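Local structure of FERM, RhoGEF and pleckstrin domain protein 2 (Danio rerio, 6D21) at residues A[96-101]-A[174-179]; A[191-196]-A[214-219]; A[206-211]-A[267-272]. The protein probably acts, as a whole, as a guanine nucleotide exchange factor activating RAC1 in semaphorin and actin signalling, its FERM domain serving membrane targeting. One frame throughout, in Å; residues are numbered along the deposited sequence.

Contact 1 of 3, residues A[96-101]-A[174-179]; sequences TRYLFS and ESDFQV
D176 and F177 of helix 172-183 meet R97, Y98 and S101 of helix 94-110 in the all-helical central lobe of the FERM domain, where the two short segments cross at 54° with their axes 8.9 Å apart. The polar contacts gather round the D176 carboxylate. Its OD1 lies 3.1 Å from S101 OG, but that hydroxyl donates its hydrogen bond to Y98 O of its own helix (2.7 Å), reaching back because OG sits between the backbone N and the carbonyl carbon (chi1 73°). Serine suits this place, since it spends its hydroxyl proton on its own helix and is small enough for the carboxylate to come close. OD2 rests obliquely against the Y98 ring, 3.6 Å from CD1. Two further contacts flank these. In the apolar one, V179 CG1 approaches S101 CB, a branched side chain filling a buried spot next to a small one. The other packs arginine on an aromatic ring: R97 CD and NE cross the F177 ring obliquely, while R97 NH1 is hydrogen-bonded to L91 O, which orients the guanidinium. F177 CE1 stands over one guanidinium face, the two planes 50° apart, and R97 NE comes within 3.7 Å of F177 CD1.

Contact 2 of 3, residues A[191-196]-A[214-219]; sequences VRFHPA and QVFQGH
V191 is the first residue of 191-196 to meet the other segment, in the loop leading into the seven-stranded antiparallel sheet of the FERM C-terminal, PH-like lobe. Its CG2 methyl touches F216 CZ at 4.2 Å, and the same methyl lies near Q214 OE1. A compact branched residue suits this buried place, where one methyl packs obliquely on the F216 ring and near the Q214 amide oxygen. R192 turns to the central lobe: its NH2 forms a salt bridge with D107, while its NH1 donates to V191 O at 2.9 Å, the donor standing well above the carbonyl plane.

F193 carries most of the contact. With CG beside the backbone N (chi1 -76°), its ring reaches across strand 203-209, which separates strands 194-197 and 212-217, and it also packs on N205 of that strand. F193 CE1 lies over one face of F216, offset toward the rim, 3.4 Å from F216 CD1; the ring planes are 54° apart, an oblique pairing. Farther round the ring, F193 CZ passes 3.7 Å from G218 O. F193 CE2 stands over the centre of the H219 imidazole, making an edge-to-face pair with planes at 70°. Glycine fits position 218, whose phi is positive, as the chain turns after strand 212-217.

H194 and A196 are backbone-bonded to L206 and I204 of strand 203-209. The contact between the two segments is therefore chiefly aromatic and apolar: dispersion and ring electrostatics fasten the chain entering the sheet to a strand that is not its immediate neighbour.

Contact 3 of 3, residues A[206-211]-A[267-272]; sequences LAVAHM and KIFWKN
F269 has the most surface buried here, followed by V208 and L206, and the three join helix 263-281 to strand 203-209 in the PH-like lobe of the FERM domain. This is the characteristic PH-fold packing of a C-terminal helix against a bent antiparallel sheet; the two segments run at 22° to each other, 9.2 Å apart.

F269 points its ring at the strand, with CG anti to the backbone N (chi1 -179°), and meets it by its far end. F269 CZ lies 3.6 Å from L206 CB and 3.8 Å from A207 N, while the A207 carbonyl carbon lies at the ring edge, in its plane. Phenylalanine suits this place because a long, flat, apolar group can span the gap between helix and sheet. H194 of the neighbouring strand 194-197 also meets the ring, and F240 of strand 239-244 makes an edge-to-face pair with it.

L206 crosses the ring at about a right angle, and its CD1 methyl comes 3.8 Å from F269 CE2; CB and CD1 both pack against the CE2 side of the ring, which a branched leucine can do at two points.

V208 lies two residues on along the strand from L206 and meets N272, about one helical turn after F269. Its CG1 methyl, placed between the backbone N and the carbonyl carbon (chi1 61°), is 3.5 Å from N272 ND2 and 4.3 Å from F269 CE1. A water completes this end: it donates to V208 O at 3.1 Å and accepts from N272 ND2 at 3.3 Å, so asparagine offers both packing and a donor.

Apolar packing thus dominates, and a single water carries the polar link between side-chain amide and strand carbonyl.

In the fold
All three contacts fall within one FERM domain but in two of its lobes. Contact 1 comes first along the chain and joins two helices of the central lobe; the chain then leaves helix 172-183 and passes through the loop of contact 2 into strand 194-197. Contacts 2 and 3 interleave in sequence and share the seven-stranded sheet, with strand 203-209 of contact 3 lying between the two strands of contact 2. Their centres are 11 Å apart and they touch, H194 packing on F269. Contact 1 lies 26 Å from contact 2 and 25 Å from contact 3, centre to centre: it belongs to the helical lobe, they to the PH-like sheet, with R192 linking back to D107 of helix 94-110.

Contact 1 of 3, residues A[96-101]-A[174-179]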
loop_
_atom_site.group_PDB
_atom_site.type_symbol
_atom_site.label_atom_id
_atom_site.label_comp_id
_atom_site.label_asym_id
_atom_site.label_seq_id
_atom_site.Cartn_x
_atom_site.Cartn_y
_atom_site.Cartn_z
ATOM N N THR A 96 1.081 -5.052 14.414
ATOM C CA THR A 96 0.401 -4.389 13.304
ATOM C C THR A 96 1.177 -3.164 12.865
ATOM O O THR A 96 1.318 -2.914 11.674
ATOM C CB THR A 96 -1.044 -3.953 13.679
ATOM O OG1 THR A 96 -1.719 -5.046 14.289
ATOM C CG2 THR A 96 -1.821 -3.526 12.436
ATOM N N ARG A 97 1.661 -2.383 13.836
ATOM C CA ARG A 97 2.461 -1.194 13.536
ATOM C C ARG A 97 3.762 -1.589 12.858
ATOM O O ARG A 97 4.230 -0.884 11.989
ATOM C CB ARG A 97 2.763 -0.386 14.803
ATOM C CG ARG A 97 1.518 0.267 15.418
ATOM C CD ARG A 97 1.880 1.274 16.520
ATOM N NE ARG A 97 2.643 0.664 17.606
ATOM C CZ ARG A 97 2.092 0.179 18.711
ATOM N NH1 ARG A 97 0.778 0.238 18.875
ATOM N NH2 ARG A 97 2.851 -0.345 19.660
ATOM N N TYR A 98 4.346 -2.704 13.289
ATOM C CA TYR A 98 5.529 -3.264 12.640
ATOM C C TYR A 98 5.271 -3.555 11.157
ATOM O O TYR A 98 6.046 -3.149 10.280
ATOM C CB TYR A 98 5.962 -4.539 13.372
ATOM C CG TYR A 98 7.066 -5.326 12.694
ATOM C CD1 TYR A 98 8.276 -4.725 12.357
ATOM C CD2 TYR A 98 6.917 -6.693 12.434
ATOM C CE1 TYR A 98 9.310 -5.460 11.751
ATOM C CE2 TYR A 98 7.952 -7.444 11.834
ATOM C CZ TYR A 98 9.139 -6.822 11.497
ATOM O OH TYR A 98 10.143 -7.561 10.895
ATOM N N LEU A 99 4.148 -4.214 10.879
ATOM C CA LEU A 99 3.782 -4.535 9.503
ATOM C C LEU A 99 3.585 -3.279 8.697
ATOM O O LEU A 99 4.013 -3.213 7.532
ATOM C CB LEU A 99 2.522 -5.404 9.448
ATOM C CG LEU A 99 2.660 -6.865 9.910
ATOM C CD1 LEU A 99 1.422 -7.679 9.528
ATOM C CD2 LEU A 99 3.900 -7.524 9.315
ATOM N N PHE A 100 2.953 -2.262 9.285
ATOM C CA PHE A 100 2.822 -1.001 8.552
ATOM C C PHE A 100 4.174 -0.350 8.275
ATOM O O PHE A 100 4.385 0.170 7.185
ATOM C CB PHE A 100 1.903 -0.017 9.290
ATOM C CG PHE A 100 0.483 -0.102 8.841
ATOM C CD1 PHE A 100 -0.360 -1.056 9.371
ATOM C CD2 PHE A 100 0.004 0.740 7.843
ATOM C CE1 PHE A 100 -1.681 -1.184 8.929
ATOM C CE2 PHE A 100 -1.327 0.637 7.414
ATOM C CZ PHE A 100 -2.163 -0.336 7.958
ATOM N N SER A 101 5.103 -0.385 9.228
ATOM C CA SER A 101 6.433 0.162 8.948
ATOM C C SER A 101 7.145 -0.620 7.807
ATOM O O SER A 101 7.873 -0.040 7.010
ATOM C CB SER A 101 7.305 0.186 10.216
ATOM O OG SER A 101 7.741 -1.094 10.602
ATOM N N GLU A 174 9.816 1.537 19.090
ATOM C CA GLU A 174 9.855 2.998 19.048
ATOM C C GLU A 174 10.251 3.488 17.657
ATOM O O GLU A 174 9.714 4.485 17.171
ATOM C CB GLU A 174 10.809 3.547 20.107
ATOM C CG GLU A 174 10.079 3.815 21.437
ATOM C CD GLU A 174 11.012 3.873 22.646
ATOM O OE1 GLU A 174 12.226 3.591 22.497
ATOM O OE2 GLU A 174 10.516 4.190 23.752
ATOM N N SER A 175 11.180 2.775 17.021
ATOM C CA SER A 175 11.587 3.088 15.655
ATOM C C SER A 175 10.429 2.955 14.692
ATOM O O SER A 175 10.215 3.844 13.841
ATOM C CB SER A 175 12.737 2.185 15.219
ATOM O OG SER A 175 13.856 2.394 16.080
ATOM N N ASP A 176 9.681 1.853 14.808
ATOM C CA ASP A 176 8.494 1.662 13.965
ATOM C C ASP A 176 7.526 2.830 14.126
ATOM O O ASP A 176 6.932 3.297 13.158
ATOM C CB ASP A 176 7.768 0.353 14.306
ATOM C CG ASP A 176 8.591 -0.889 13.972
ATOM O OD1 ASP A 176 9.478 -0.803 13.102
ATOM O OD2 ASP A 176 8.332 -1.957 14.580
ATOM N N PHE A 177 7.358 3.286 15.363
ATOM C CA PHE A 177 6.438 4.381 15.632
ATOM C C PHE A 177 6.870 5.672 14.914
ATOM O O PHE A 177 6.038 6.363 14.320
ATOM C CB PHE A 177 6.307 4.627 17.145
ATOM C CG PHE A 177 4.925 5.021 17.557
ATOM C CD1 PHE A 177 4.056 4.086 18.097
ATOM C CD2 PHE A 177 4.471 6.319 17.346
ATOM C CE1 PHE A 177 2.768 4.440 18.458
ATOM C CE2 PHE A 177 3.183 6.690 17.702
ATOM C CZ PHE A 177 2.329 5.748 18.260
ATOM N N GLN A 178 8.167 5.981 14.968
ATOM C CA GLN A 178 8.718 7.162 14.293
ATOM C C GLN A 178 8.523 7.072 12.788
ATOM O O GLN A 178 8.197 8.060 12.128
ATOM C CB GLN A 178 10.203 7.307 14.589
ATOM C CG GLN A 178 10.531 7.406 16.063
ATOM C CD GLN A 178 10.484 8.819 16.560
ATOM O OE1 GLN A 178 9.534 9.554 16.288
ATOM N NE2 GLN A 178 11.527 9.225 17.278
ATOM N N VAL A 179 8.739 5.880 12.241
ATOM C CA VAL A 179 8.547 5.697 10.795
ATOM C C VAL A 179 7.097 6.026 10.439
ATOM O O VAL A 179 6.840 6.765 9.502
ATOM C CB VAL A 179 8.882 4.269 10.347
ATOM C CG1 VAL A 179 8.346 4.011 8.931
ATOM C CG2 VAL A 179 10.364 4.036 10.441
#

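Contact 2 of 3, residues A[191-196]-A[214-219]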
loop_
_atom_site.group_PDB
_atom_site.type_symbol
_atom_site.label_atom_id
_atom_site.label_comp_id
_atom_site.label_asym_id
_atom_site.label_seq_id
_atom_site.Cartn_x
_atom_site.Cartn_y
_atom_site.Cartn_z
ATOM N N VAL A 191 -0.784 6.250 -1.054
ATOM C CA VAL A 191 -1.316 6.605 -2.372
ATOM C C VAL A 191 -1.006 5.532 -3.440
ATOM O O VAL A 191 0.135 5.067 -3.565
ATOM C CB VAL A 191 -0.767 7.979 -2.825
ATOM C CG1 VAL A 191 -1.094 8.247 -4.283
ATOM C CG2 VAL A 191 -1.312 9.085 -1.934
ATOM N N ARG A 192 -2.032 5.125 -4.184
ATOM C CA ARG A 192 -1.840 4.265 -5.351
ATOM C C ARG A 192 -2.547 4.858 -6.569
ATOM O O ARG A 192 -3.773 4.964 -6.598
ATOM C CB ARG A 192 -2.340 2.841 -5.089
ATOM C CG ARG A 192 -1.310 1.940 -4.385
ATOM C CD ARG A 192 -1.450 2.100 -2.905
ATOM N NE ARG A 192 -0.568 1.255 -2.102
ATOM C CZ ARG A 192 0.599 1.646 -1.597
ATOM N NH1 ARG A 192 1.069 2.875 -1.832
ATOM N NH2 ARG A 192 1.288 0.807 -0.836
ATOM N N PHE A 193 -1.757 5.227 -7.575
ATOM C CA PHE A 193 -2.269 5.941 -8.739
ATOM C C PHE A 193 -3.021 5.040 -9.703
ATOM O O PHE A 193 -2.613 3.919 -9.973
ATOM C CB PHE A 193 -1.129 6.632 -9.501
ATOM C CG PHE A 193 -0.613 7.883 -8.839
ATOM C CD1 PHE A 193 -1.369 8.556 -7.890
ATOM C CD2 PHE A 193 0.631 8.388 -9.176
ATOM C CE1 PHE A 193 -0.896 9.712 -7.298
ATOM C CE2 PHE A 193 1.109 9.540 -8.583
ATOM C CZ PHE A 193 0.348 10.200 -7.638
ATOM N N HIS A 194 -4.127 5.564 -10.213
ATOM C CA HIS A 194 -4.834 4.988 -11.340
ATOM C C HIS A 194 -4.870 6.072 -12.408
ATOM O O HIS A 194 -5.569 7.064 -12.241
ATOM C CB HIS A 194 -6.254 4.539 -10.938
ATOM C CG HIS A 194 -6.280 3.526 -9.831
ATOM N ND1 HIS A 194 -6.005 3.847 -8.517
ATOM C CD2 HIS A 194 -6.548 2.197 -9.845
ATOM C CE1 HIS A 194 -6.103 2.760 -7.771
ATOM N NE2 HIS A 194 -6.426 1.745 -8.553
ATOM N N PRO A 195 -4.086 5.908 -13.490
ATOM C CA PRO A 195 -3.976 6.962 -14.510
ATOM C C PRO A 195 -5.272 7.166 -15.274
ATOM O O PRO A 195 -6.010 6.202 -15.480
ATOM C CB PRO A 195 -2.878 6.447 -15.459
ATOM C CG PRO A 195 -2.223 5.343 -14.749
ATOM C CD PRO A 195 -3.253 4.745 -13.826
ATOM N N ALA A 196 -5.529 8.409 -15.674
ATOM C CA ALA A 196 -6.711 8.771 -16.441
ATOM C C ALA A 196 -6.535 10.149 -17.063
ATOM O O ALA A 196 -5.563 10.845 -16.779
ATOM C CB ALA A 196 -7.958 8.745 -15.556
ATOM N N GLN A 214 -9.053 11.241 -4.445
ATOM C CA GLN A 214 -8.064 12.273 -4.715
ATOM C C GLN A 214 -7.743 12.340 -6.196
ATOM O O GLN A 214 -7.858 11.350 -6.913
ATOM C CB GLN A 214 -6.784 12.025 -3.929
ATOM C CG GLN A 214 -6.959 12.120 -2.452
ATOM C CD GLN A 214 -5.894 11.335 -1.715
ATOM O OE1 GLN A 214 -5.282 10.426 -2.273
ATOM N NE2 GLN A 214 -5.671 11.678 -0.452
ATOM N N VAL A 215 -7.342 13.526 -6.637
ATOM C CA VAL A 215 -6.969 13.750 -8.018
ATOM C C VAL A 215 -5.567 14.322 -8.053
ATOM O O VAL A 215 -5.282 15.335 -7.398
ATOM C CB VAL A 215 -7.935 14.712 -8.729
ATOM C CG1 VAL A 215 -7.507 14.894 -10.176
ATOM C CG2 VAL A 215 -9.357 14.190 -8.646
ATOM N N PHE A 216 -4.689 13.671 -8.806
ATOM C CA PHE A 216 -3.320 14.144 -8.932
ATOM C C PHE A 216 -2.994 14.515 -10.355
ATOM O O PHE A 216 -3.439 13.858 -11.290
ATOM C CB PHE A 216 -2.335 13.084 -8.466
ATOM C CG PHE A 216 -2.292 12.897 -6.985
ATOM C CD1 PHE A 216 -3.212 12.073 -6.349
ATOM C CD2 PHE A 216 -1.305 13.511 -6.227
ATOM C CE1 PHE A 216 -3.157 11.879 -4.984
ATOM C CE2 PHE A 216 -1.240 13.323 -4.863
ATOM C CZ PHE A 216 -2.169 12.508 -4.232
ATOM N N GLN A 217 -2.206 15.572 -10.511
ATOM C CA GLN A 217 -1.573 15.878 -11.786
ATOM C C GLN A 217 -0.089 15.724 -11.558
ATOM O O GLN A 217 0.510 16.515 -10.831
ATOM C CB GLN A 217 -1.916 17.285 -12.267
ATOM C CG GLN A 217 -1.504 17.574 -13.698
ATOM C CD GLN A 217 -1.959 18.945 -14.176
ATOM O OE1 GLN A 217 -2.567 19.713 -13.424
ATOM N NE2 GLN A 217 -1.671 19.255 -15.435
ATOM N N GLY A 218 0.504 14.694 -12.155
ATOM C CA GLY A 218 1.855 14.320 -11.801
ATOM C C GLY A 218 1.832 13.838 -10.364
ATOM O O GLY A 218 1.029 12.968 -10.030
ATOM N N HIS A 219 2.690 14.404 -9.513
ATOM C CA HIS A 219 2.742 14.021 -8.099
ATOM C C HIS A 219 2.183 15.104 -7.189
ATOM O O HIS A 219 2.315 15.033 -5.964
ATOM C CB HIS A 219 4.172 13.686 -7.683
ATOM C CG HIS A 219 4.629 12.332 -8.127
ATOM N ND1 HIS A 219 4.798 11.281 -7.252
ATOM C CD2 HIS A 219 4.946 11.854 -9.354
ATOM C CE1 HIS A 219 5.209 10.216 -7.919
ATOM N NE2 HIS A 219 5.303 10.537 -9.196
#

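Contact 3 of 3, residues A[206-211]-A[267-272]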
loop_
_atom_site.group_PDB
_atom_site.type_symbol
_atom_site.label_atom_id
_atom_site.label_comp_id
_atom_site.label_asym_id
_atom_site.label_seq_id
_atom_site.Cartn_x
_atom_site.Cartn_y
_atom_site.Cartn_z
ATOM N N LEU A 206 -5.908 9.216 -10.476
ATOM C CA LEU A 206 -6.961 9.072 -9.473
ATOM C C LEU A 206 -6.465 8.181 -8.351
ATOM O O LEU A 206 -5.650 7.278 -8.563
ATOM C CB LEU A 206 -8.252 8.486 -10.079
ATOM C CG LEU A 206 -8.929 9.316 -11.175
ATOM C CD1 LEU A 206 -10.220 8.652 -11.671
ATOM C CD2 LEU A 206 -9.205 10.725 -10.655
ATOM N N ALA A 207 -6.963 8.438 -7.150
ATOM C CA ALA A 207 -6.632 7.602 -6.022
ATOM C C ALA A 207 -7.766 7.657 -5.015
ATOM O O ALA A 207 -8.574 8.599 -5.008
ATOM C CB ALA A 207 -5.303 8.047 -5.382
ATOM N N VAL A 208 -7.821 6.651 -4.157
ATOM C CA VAL A 208 -8.843 6.611 -3.124
ATOM C C VAL A 208 -8.144 6.360 -1.798
ATOM O O VAL A 208 -7.133 5.649 -1.741
ATOM C CB VAL A 208 -9.931 5.538 -3.423
ATOM C CG1 VAL A 208 -9.317 4.122 -3.499
ATOM C CG2 VAL A 208 -11.074 5.623 -2.395
ATOM N N ALA A 209 -8.666 6.974 -0.741
ATOM C CA ALA A 209 -8.068 6.885 0.583
ATOM C C ALA A 209 -9.145 7.015 1.646
ATOM O O ALA A 209 -10.326 7.138 1.316
ATOM C CB ALA A 209 -7.014 7.951 0.750
ATOM N N HIS A 210 -8.741 7.003 2.919
ATOM C CA HIS A 210 -9.695 6.925 4.031
ATOM C C HIS A 210 -10.746 8.031 4.010
ATOM O O HIS A 210 -11.862 7.824 4.485
ATOM C CB HIS A 210 -8.964 6.951 5.385
ATOM C CG HIS A 210 -8.096 8.152 5.582
ATOM N ND1 HIS A 210 -8.571 9.346 6.086
ATOM C CD2 HIS A 210 -6.777 8.342 5.342
ATOM C CE1 HIS A 210 -7.582 10.221 6.144
ATOM N NE2 HIS A 210 -6.484 9.638 5.693
ATOM N N MET A 211 -10.399 9.188 3.447
ATOM C CA MET A 211 -11.301 10.345 3.472
ATOM C C MET A 211 -12.161 10.453 2.213
ATOM O O MET A 211 -13.168 11.169 2.195
ATOM C CB MET A 211 -10.500 11.640 3.643
ATOM C CG MET A 211 -9.889 12.198 2.343
ATOM S SD MET A 211 -8.606 11.209 1.522
ATOM C CE MET A 211 -7.225 11.352 2.661
ATOM N N LYS A 267 -13.273 -0.451 -13.697
ATOM C CA LYS A 267 -13.977 -1.366 -12.845
ATOM C C LYS A 267 -13.169 -1.678 -11.608
ATOM O O LYS A 267 -13.695 -1.701 -10.499
ATOM C CB LYS A 267 -14.280 -2.629 -13.640
ATOM C CG LYS A 267 -14.825 -3.785 -12.840
ATOM C CD LYS A 267 -15.684 -4.667 -13.743
ATOM C CE LYS A 267 -15.048 -4.842 -15.120
ATOM N NZ LYS A 267 -16.058 -5.202 -16.162
ATOM N N ILE A 268 -11.879 -1.917 -11.806
ATOM C CA ILE A 268 -10.968 -2.132 -10.695
ATOM C C ILE A 268 -10.921 -0.906 -9.782
ATOM O O ILE A 268 -10.843 -1.039 -8.550
ATOM C CB ILE A 268 -9.558 -2.481 -11.217
ATOM C CG1 ILE A 268 -9.545 -3.926 -11.738
ATOM C CG2 ILE A 268 -8.512 -2.276 -10.151
ATOM C CD1 ILE A 268 -8.272 -4.322 -12.485
ATOM N N PHE A 269 -10.974 0.290 -10.369
ATOM C CA PHE A 269 -10.851 1.487 -9.544
ATOM C C PHE A 269 -12.166 1.761 -8.827
ATOM O O PHE A 269 -12.175 2.217 -7.677
ATOM C CB PHE A 269 -10.442 2.724 -10.347
ATOM C CG PHE A 269 -10.282 3.957 -9.487
ATOM C CD1 PHE A 269 -9.335 3.983 -8.467
ATOM C CD2 PHE A 269 -11.092 5.065 -9.669
ATOM C CE1 PHE A 269 -9.183 5.100 -7.665
ATOM C CE2 PHE A 269 -10.954 6.187 -8.869
ATOM C CZ PHE A 269 -9.997 6.204 -7.859
ATOM N N TRP A 270 -13.265 1.492 -9.524
ATOM C CA TRP A 270 -14.594 1.608 -8.937
ATOM C C TRP A 270 -14.719 0.667 -7.723
ATOM O O TRP A 270 -15.107 1.105 -6.637
ATOM C CB TRP A 270 -15.666 1.316 -9.987
ATOM C CG TRP A 270 -17.040 1.446 -9.468
ATOM C CD1 TRP A 270 -17.751 2.603 -9.296
ATOM C CD2 TRP A 270 -17.886 0.384 -9.030
ATOM N NE1 TRP A 270 -18.992 2.322 -8.774
ATOM C CE2 TRP A 270 -19.102 0.968 -8.606
ATOM C CE3 TRP A 270 -17.743 -1.003 -8.964
ATOM C CZ2 TRP A 270 -20.164 0.208 -8.120
ATOM C CZ3 TRP A 270 -18.790 -1.750 -8.468
ATOM C CH2 TRP A 270 -19.991 -1.141 -8.059
ATOM N N LYS A 271 -14.366 -0.608 -7.896
ATOM C CA LYS A 271 -14.397 -1.566 -6.785
ATOM C C LYS A 271 -13.541 -1.110 -5.611
ATOM O O LYS A 271 -13.947 -1.220 -4.455
ATOM C CB LYS A 271 -13.918 -2.953 -7.230
ATOM C CG LYS A 271 -14.925 -3.745 -8.050
ATOM C CD LYS A 271 -14.386 -5.140 -8.371
ATOM C CE LYS A 271 -14.352 -6.041 -7.142
ATOM N NZ LYS A 271 -15.707 -6.568 -6.823
ATOM N N ASN A 272 -12.348 -0.616 -5.918
ATOM C CA ASN A 272 -11.445 -0.099 -4.906
ATOM C C ASN A 272 -12.096 1.044 -4.120
ATOM O O ASN A 272 -11.903 1.180 -2.916
ATOM C CB ASN A 272 -10.147 0.382 -5.561
ATOM C CG ASN A 272 -8.997 0.503 -4.574
ATOM O OD1 ASN A 272 -9.051 -0.031 -3.464
ATOM N ND2 ASN A 272 -7.946 1.213 -4.980
HETATM O O HOH W 1 -6.267 2.852 -2.663
#